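Glucose-binding protein (Thermus thermophilus HB27, PDB 2B3F) binds glucose and galactose and is probably the periplasmic binding component of a sugar transport system. Local coordinates at residues 334-337 with 338-341; 320-323 with 324-327; 327-330 with 331-335. All coordinates share one frame; numbering follows the deposited sequence.

Contact 1. Residues 334-337 with 338-341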
loop_
_atom_site.group_PDB
_atom_site.type_symbol
_atom_site.label_atom_id
_atom_site.label_comp_id
_atom_site.label_asym_id
_atom_site.label_seq_id
_atom_site.Cartn_x
_atom_site.Cartn_y
_atom_site.Cartn_z
ATOM N N MET A 334 14.572 -1.672 -4.398
ATOM C CA MET A 334 15.200 -2.945 -4.029
ATOM C C MET A 334 16.358 -2.725 -3.059
ATOM O O MET A 334 16.502 -3.449 -2.073
ATOM C CB MET A 334 15.672 -3.685 -5.278
ATOM C CG MET A 334 14.546 -4.375 -6.009
ATOM S SD MET A 334 14.997 -5.151 -7.567
ATOM C CE MET A 334 15.759 -6.674 -6.968
ATOM N N ARG A 335 17.158 -1.705 -3.321
ATOM C CA ARG A 335 18.274 -1.366 -2.433
ATOM C C ARG A 335 17.783 -0.972 -1.040
ATOM O O ARG A 335 18.251 -1.498 -0.016
ATOM C CB ARG A 335 19.116 -0.251 -3.040
ATOM C CG ARG A 335 19.924 -0.708 -4.246
ATOM C CD ARG A 335 20.994 0.287 -4.604
ATOM N NE ARG A 335 20.436 1.524 -5.146
ATOM C CZ ARG A 335 20.124 1.711 -6.427
ATOM N NH1 ARG A 335 20.281 0.748 -7.321
ATOM N NH2 ARG A 335 19.637 2.872 -6.816
ATOM N N ASP A 336 16.816 -0.053 -0.997
ATOM C CA ASP A 336 16.257 0.388 0.290
ATOM C C ASP A 336 15.564 -0.715 1.078
ATOM O O ASP A 336 15.642 -0.748 2.298
ATOM C CB ASP A 336 15.287 1.560 0.080
ATOM C CG ASP A 336 15.993 2.835 -0.323
ATOM O OD1 ASP A 336 17.257 2.851 -0.375
ATOM O OD2 ASP A 336 15.301 3.844 -0.586
ATOM N N TRP A 337 14.908 -1.642 0.388
ATOM C CA TRP A 337 14.272 -2.784 1.048
ATOM C C TRP A 337 15.303 -3.587 1.858
ATOM O O TRP A 337 15.017 -4.062 2.951
ATOM C CB TRP A 337 13.589 -3.649 -0.005
ATOM C CG TRP A 337 12.957 -4.902 0.434
ATOM C CD1 TRP A 337 13.196 -6.160 -0.079
ATOM C CD2 TRP A 337 11.935 -5.071 1.427
ATOM N NE1 TRP A 337 12.402 -7.078 0.537
ATOM C CE2 TRP A 337 11.619 -6.448 1.467
ATOM C CE3 TRP A 337 11.271 -4.208 2.294
ATOM C CZ2 TRP A 337 10.664 -6.971 2.336
ATOM C CZ3 TRP A 337 10.315 -4.723 3.151
ATOM C CH2 TRP A 337 10.023 -6.089 3.177
ATOM N N ARG A 338 16.500 -3.713 1.305
ATOM C CA ARG A 338 17.545 -4.522 1.947
ATOM C C ARG A 338 18.312 -3.790 3.049
ATOM O O ARG A 338 18.849 -4.435 3.961
ATOM C CB ARG A 338 18.540 -5.073 0.901
ATOM C CG ARG A 338 17.934 -5.998 -0.175
ATOM C CD ARG A 338 16.942 -7.010 0.355
ATOM N NE ARG A 338 16.563 -7.947 -0.703
ATOM C CZ ARG A 338 17.142 -9.142 -0.897
ATOM N NH1 ARG A 338 18.056 -9.586 -0.056
ATOM N NH2 ARG A 338 16.744 -9.925 -1.889
ATOM N N SER A 339 18.377 -2.468 2.964
ATOM C CA SER A 339 19.207 -1.669 3.878
ATOM C C SER A 339 18.448 -0.948 4.994
ATOM O O SER A 339 19.012 -0.634 6.048
ATOM C CB SER A 339 19.970 -0.627 3.075
ATOM O OG SER A 339 19.094 0.383 2.599
ATOM N N ASN A 340 17.174 -0.639 4.762
ATOM C CA ASN A 340 16.448 0.222 5.681
ATOM C C ASN A 340 15.829 -0.521 6.858
ATOM O O ASN A 340 15.666 -1.744 6.840
ATOM C CB ASN A 340 15.295 0.918 4.932
ATOM C CG ASN A 340 15.752 2.011 3.978
ATOM O OD1 ASN A 340 16.899 2.041 3.503
ATOM N ND2 ASN A 340 14.837 2.918 3.673
ATOM N N ARG A 341 15.458 0.235 7.885
ATOM C CA ARG A 341 14.584 -0.249 8.926
ATOM C C ARG A 341 13.191 -0.405 8.320
ATOM O O ARG A 341 12.720 0.515 7.651
ATOM C CB ARG A 341 14.528 0.783 10.052
ATOM C CG ARG A 341 13.459 0.574 11.087
ATOM C CD ARG A 341 13.796 -0.529 12.054
ATOM N NE ARG A 341 12.727 -0.756 13.028
ATOM C CZ ARG A 341 12.579 -0.115 14.194
ATOM N NH1 ARG A 341 13.431 0.818 14.598
ATOM N NH2 ARG A 341 11.546 -0.432 14.979
HETATM O O HOH W 1 15.242 -6.352 -2.897
HETATM O O HOH W 2 18.084 4.536 2.315
HETATM O O HOH W 3 19.587 1.692 0.411
HETATM O O HOH W 4 15.961 -4.119 5.411
#
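Arg338, Asp336 and Trp337 carry the last turn of helix 328-339, where side chains, waters and backbone settle the end of the spiral together. Arg338 bends at its second torsion (chi2 -43°), which lays CG 3.5 Å from Met334 O and brings CD and NE alongside the indole of its neighbour. Arg338 NE stands 3.9 Å from Trp337 CD1, and the guanidinium is turned nearly perpendicular to the ring (88°), so the two groups do not stack. A water in the indole plane, at the ring edge, accepts from Arg338 NE at 3.0 Å and donates to Met334 O at 3.3 Å. The backbone bonds here are weak: Arg338 N is shared between Met334 O and Arg335 O, and Ser339 N between Arg335 O and Asp336 O. Asn340 N then closes the turn with a sound bond to Asp336 O (2.9 Å). Asn340 is the first residue to leave helical angles, and its amide carries OD1 to 3.8 Å from Asp336 CB, the amide and carboxylate planes being only 24° apart. Ser339 OG donates to Asn340 OD1 at 2.9 Å, and separate waters join Asp336 OD1 to Ser339 OG and, more weakly on the carboxylate side, to Asn340 OD1. Short polar residues suit this hydrated helix end, where waters bridge them, whereas the broad indole suits the covered flank. Asp336 OD2 makes a salt bridge with Arg120, while the Trp337 ring meets Phe273 and reaches Met275 and Ile118. After Asn340 the chain passes directly into strand 341-344, parallel to strand 272-280, with Arg341 paired to Asp184 of helix 166-190.

Contact 2. Residues 320-323 with 324-327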
loop_
_atom_site.group_PDB
_atom_site.type_symbol
_atom_site.label_atom_id
_atom_site.label_comp_id
_atom_site.label_asym_id
_atom_site.label_seq_id
_atom_site.Cartn_x
_atom_site.Cartn_y
_atom_site.Cartn_z
ATOM N N ASP A 320 15.241 -13.905 -4.487
ATOM C CA ASP A 320 16.067 -14.212 -5.660
ATOM C C ASP A 320 15.726 -13.375 -6.897
ATOM O O ASP A 320 16.224 -13.629 -8.003
ATOM C CB ASP A 320 16.070 -15.724 -5.985
ATOM C CG ASP A 320 14.722 -16.273 -6.413
ATOM O OD1 ASP A 320 13.711 -15.509 -6.466
ATOM O OD2 ASP A 320 14.665 -17.505 -6.711
ATOM N N SER A 321 14.887 -12.350 -6.704
ATOM C CA SER A 321 14.516 -11.456 -7.779
ATOM C C SER A 321 15.721 -10.883 -8.544
ATOM O O SER A 321 16.721 -10.487 -7.950
ATOM C CB SER A 321 13.656 -10.306 -7.215
ATOM O OG SER A 321 13.216 -9.440 -8.264
ATOM N N ASP A 322 15.591 -10.817 -9.867
ATOM C CA ASP A 322 16.635 -10.298 -10.755
ATOM C C ASP A 322 16.503 -8.780 -10.938
ATOM O O ASP A 322 15.600 -8.328 -11.637
ATOM C CB ASP A 322 16.511 -10.988 -12.119
ATOM C CG ASP A 322 17.564 -10.537 -13.127
ATOM O OD1 ASP A 322 18.398 -9.643 -12.839
ATOM O OD2 ASP A 322 17.524 -11.083 -14.253
ATOM N N PRO A 323 17.415 -7.991 -10.348
ATOM C CA PRO A 323 17.268 -6.533 -10.453
ATOM C C PRO A 323 17.372 -5.962 -11.868
ATOM O O PRO A 323 16.913 -4.857 -12.098
ATOM C CB PRO A 323 18.391 -5.982 -9.566
ATOM C CG PRO A 323 19.338 -7.081 -9.429
ATOM C CD PRO A 323 18.611 -8.362 -9.568
ATOM N N SER A 324 17.950 -6.708 -12.817
ATOM C CA SER A 324 18.092 -6.211 -14.185
ATOM C C SER A 324 16.743 -6.135 -14.908
ATOM O O SER A 324 16.654 -5.517 -15.961
ATOM C CB SER A 324 19.081 -7.084 -14.989
ATOM O OG SER A 324 18.544 -8.369 -15.247
ATOM N N LYS A 325 15.705 -6.755 -14.335
ATOM C CA LYS A 325 14.356 -6.714 -14.897
ATOM C C LYS A 325 13.596 -5.445 -14.488
ATOM O O LYS A 325 12.514 -5.206 -15.005
ATOM C CB LYS A 325 13.557 -7.940 -14.468
ATOM C CG LYS A 325 14.144 -9.272 -14.915
ATOM C CD LYS A 325 14.286 -9.332 -16.421
ATOM C CE LYS A 325 14.789 -10.704 -16.873
ATOM N NZ LYS A 325 15.181 -10.677 -18.326
ATOM N N TYR A 326 14.195 -4.639 -13.607
ATOM C CA TYR A 326 13.553 -3.455 -13.013
ATOM C C TYR A 326 14.229 -2.182 -13.504
ATOM O O TYR A 326 15.440 -2.151 -13.769
ATOM C CB TYR A 326 13.586 -3.539 -11.464
ATOM C CG TYR A 326 12.749 -4.684 -10.970
ATOM C CD1 TYR A 326 11.458 -4.484 -10.486
ATOM C CD2 TYR A 326 13.222 -6.004 -11.040
ATOM C CE1 TYR A 326 10.666 -5.554 -10.086
ATOM C CE2 TYR A 326 12.446 -7.071 -10.653
ATOM C CZ TYR A 326 11.167 -6.856 -10.156
ATOM O OH TYR A 326 10.384 -7.921 -9.799
ATOM N N ASN A 327 13.425 -1.131 -13.643
ATOM C CA ASN A 327 13.907 0.179 -14.025
ATOM C C ASN A 327 14.598 0.865 -12.845
ATOM O O ASN A 327 14.774 0.272 -11.778
ATOM C CB ASN A 327 12.753 1.025 -14.640
ATOM C CG ASN A 327 11.705 1.446 -13.619
ATOM O OD1 ASN A 327 11.970 1.489 -12.428
ATOM N ND2 ASN A 327 10.501 1.762 -14.099
#
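Lys325 N reaches back to Asp322 O and Tyr326 N to Pro323 O, each at 3.1 Å, two successive bonds over three residues that wind the chain into a short 3-10 turn. Asp322 starts it. With CG anti to the backbone N (chi1 -179°), its carboxylate folds forward over the turn, and OD1 takes two donors from one face of its plane: Ser324 OG at 2.7 Å, on the syn side and 35° out of the plane, and Ser324 N at 3.0 Å, from higher above it. Pro323 fits between Asp322 and Ser324 in the chain, since its ring restricts phi (-64°) to a value suited to the turn and it has no N-H to satisfy. With an alanine in place of Asp322, the hydroxyl and the amide of Ser324 would probably both lose their acceptor, and the turn would be less firmly started. Lys325 runs past the same carboxylate, with CE 3.8 Å from Asp322 OD2; the charged nitrogen stays farther off, so any attraction between the two charges is probably modest. On the covered side Tyr326 sets its ring edge against the turn, Asp322 O lying in the ring plane 3.4 Å from Tyr326 CD2. Ser321 OG approaches Tyr326 CE2 to 3.5 Å. The two hydroxyls are brought together by a common partner, Asp306 OD1 of helix 302-312, and the other oxygen of that carboxylate receives Asp322 N. Met334 of the following helix packs on Ser321, Pro323 and Tyr326. The side-chain bond from Asp322 OD1 to the amide two residues on defines an Asx turn, here with proline in its middle and leading into a 3-10 turn, in the connection that takes the chain from helix 302-312 to helix 328-339.

Contact 3. Residues 327-330 with 331-335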
loop_
_atom_site.group_PDB
_atom_site.type_symbol
_atom_site.label_atom_id
_atom_site.label_comp_id
_atom_site.label_asym_id
_atom_site.label_seq_id
_atom_site.Cartn_x
_atom_site.Cartn_y
_atom_site.Cartn_z
ATOM N N ASN A 327 13.425 -1.131 -13.643
ATOM C CA ASN A 327 13.907 0.179 -14.025
ATOM C C ASN A 327 14.598 0.865 -12.845
ATOM O O ASN A 327 14.774 0.272 -11.778
ATOM C CB ASN A 327 12.753 1.025 -14.640
ATOM C CG ASN A 327 11.705 1.446 -13.619
ATOM O OD1 ASN A 327 11.970 1.489 -12.428
ATOM N ND2 ASN A 327 10.501 1.762 -14.099
ATOM N N ALA A 328 15.012 2.109 -13.043
ATOM C CA ALA A 328 15.763 2.833 -12.038
ATOM C C ALA A 328 14.990 2.995 -10.724
ATOM O O ALA A 328 15.578 2.926 -9.658
ATOM C CB ALA A 328 16.177 4.174 -12.582
ATOM N N TYR A 329 13.667 3.193 -10.802
ATOM C CA TYR A 329 12.872 3.200 -9.576
ATOM C C TYR A 329 12.927 1.824 -8.847
ATOM O O TYR A 329 13.279 1.757 -7.666
ATOM C CB TYR A 329 11.388 3.670 -9.744
ATOM C CG TYR A 329 10.790 3.569 -8.370
ATOM C CD1 TYR A 329 11.118 4.501 -7.396
ATOM C CD2 TYR A 329 10.043 2.451 -7.978
ATOM C CE1 TYR A 329 10.685 4.366 -6.092
ATOM C CE2 TYR A 329 9.611 2.312 -6.675
ATOM C CZ TYR A 329 9.952 3.277 -5.737
ATOM O OH TYR A 329 9.555 3.161 -4.446
ATOM N N GLY A 330 12.569 0.755 -9.552
ATOM C CA GLY A 330 12.532 -0.587 -8.964
ATOM C C GLY A 330 13.862 -0.936 -8.315
ATOM O O GLY A 330 13.896 -1.485 -7.208
ATOM N N GLN A 331 14.961 -0.598 -8.979
ATOM C CA GLN A 331 16.298 -0.900 -8.443
ATOM C C GLN A 331 16.624 -0.105 -7.180
ATOM O O GLN A 331 17.237 -0.639 -6.246
ATOM C CB GLN A 331 17.378 -0.714 -9.511
ATOM C CG GLN A 331 17.238 -1.688 -10.653
ATOM C CD GLN A 331 18.341 -1.551 -11.689
ATOM O OE1 GLN A 331 19.149 -0.626 -11.626
ATOM N NE2 GLN A 331 18.364 -2.459 -12.659
ATOM N N SER A 332 16.171 1.150 -7.130
ATOM C CA SER A 332 16.269 1.976 -5.928
ATOM C C SER A 332 15.472 1.408 -4.743
ATOM O O SER A 332 15.966 1.344 -3.613
ATOM C CB SER A 332 15.780 3.402 -6.241
ATOM O OG SER A 332 16.009 4.262 -5.125
ATOM N N ALA A 333 14.227 1.015 -5.001
ATOM C CA ALA A 333 13.388 0.411 -3.971
ATOM C C ALA A 333 14.000 -0.893 -3.475
ATOM O O ALA A 333 13.965 -1.178 -2.283
ATOM C CB ALA A 333 11.965 0.170 -4.499
ATOM N N MET A 334 14.572 -1.672 -4.398
ATOM C CA MET A 334 15.200 -2.945 -4.029
ATOM C C MET A 334 16.358 -2.725 -3.059
ATOM O O MET A 334 16.502 -3.449 -2.073
ATOM C CB MET A 334 15.672 -3.685 -5.278
ATOM C CG MET A 334 14.546 -4.375 -6.009
ATOM S SD MET A 334 14.997 -5.151 -7.567
ATOM C CE MET A 334 15.759 -6.674 -6.968
ATOM N N ARG A 335 17.158 -1.705 -3.321
ATOM C CA ARG A 335 18.274 -1.366 -2.433
ATOM C C ARG A 335 17.783 -0.972 -1.040
ATOM O O ARG A 335 18.251 -1.498 -0.016
ATOM C CB ARG A 335 19.116 -0.251 -3.040
ATOM C CG ARG A 335 19.924 -0.708 -4.246
ATOM C CD ARG A 335 20.994 0.287 -4.604
ATOM N NE ARG A 335 20.436 1.524 -5.146
ATOM C CZ ARG A 335 20.124 1.711 -6.427
ATOM N NH1 ARG A 335 20.281 0.748 -7.321
ATOM N NH2 ARG A 335 19.637 2.872 -6.816
HETATM O O HOH W 5 18.213 3.442 -9.298
#
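Tyr329 and Ala333, one helical turn apart, form the closely packed flank of this first stretch of helix 328-339. The phenol end of the tyrosine passes the small methyl group, Tyr329 CE2 lying 3.9 Å from Ala333 CB, and the small alanine lets the phenol lie close along the helix. The remainder of the ring is enclosed from elsewhere: Trp263 meets it edge-to-face, Trp125 also touches it, and Tyr329 OH bonds to Asp243, the residue before Trp244 of the galactose pocket. Gly330 is buried too, and its O is well occupied, taking Met334 N at 2.9 Å while Met334 CG comes within 3.2 Å. At the N-cap, Asn327 OD1 accepts from Gly330 N at 3.0 Å in a nearly straight bond (168°), and Asn327 O accepts from Gln331 N at 2.9 Å. Asparagine suits this place because a short side chain can turn back to a backbone amide of the first turn, which has no carbonyl of a preceding helical turn to bond. Gln331, extended beyond CG (chi2 -178°), brushes Asn327 O with CG at 3.3 Å and carries NE2 on to Pro323 O in the preceding turn. The opposite character appears around Ala328 and Arg335, both exposed. Here the arginine chain bends at chi3 (-70°) and spreads one guanidinium face over Gln331 O, 3.5 Å above the plane and toward its rim. A water in the guanidinium plane accepts from Arg335 NH2 at 2.9 Å and donates to Ala328 O. These first turns are therefore hydrated around Ala328 and Arg335 and packed against aromatic rings around Tyr329, and Gly330 N finds its acceptor in the side chain of Asn327, whose partly negative OD1 is probably favourable at the positive end of the helix dipole.

Overall arrangement
All three contacts are local, so none closes a long loop; they follow one another along residues 320-341. Contact 2 comes first, turning the chain between helix 302-312 and helix 328-339. Asn327 ends it and opens contact 3, the first turns of that helix, which in turn shares Met334 and Arg335 with contact 1 at the helix's far end. The order is thus serial and overlapping, without crossing. Side chains from contact 3 also fold back on contact 2, joining the helix to the turn before it. Together they join helix 302-312, through helix 328-339, to strand 341-344 in the larger sheet.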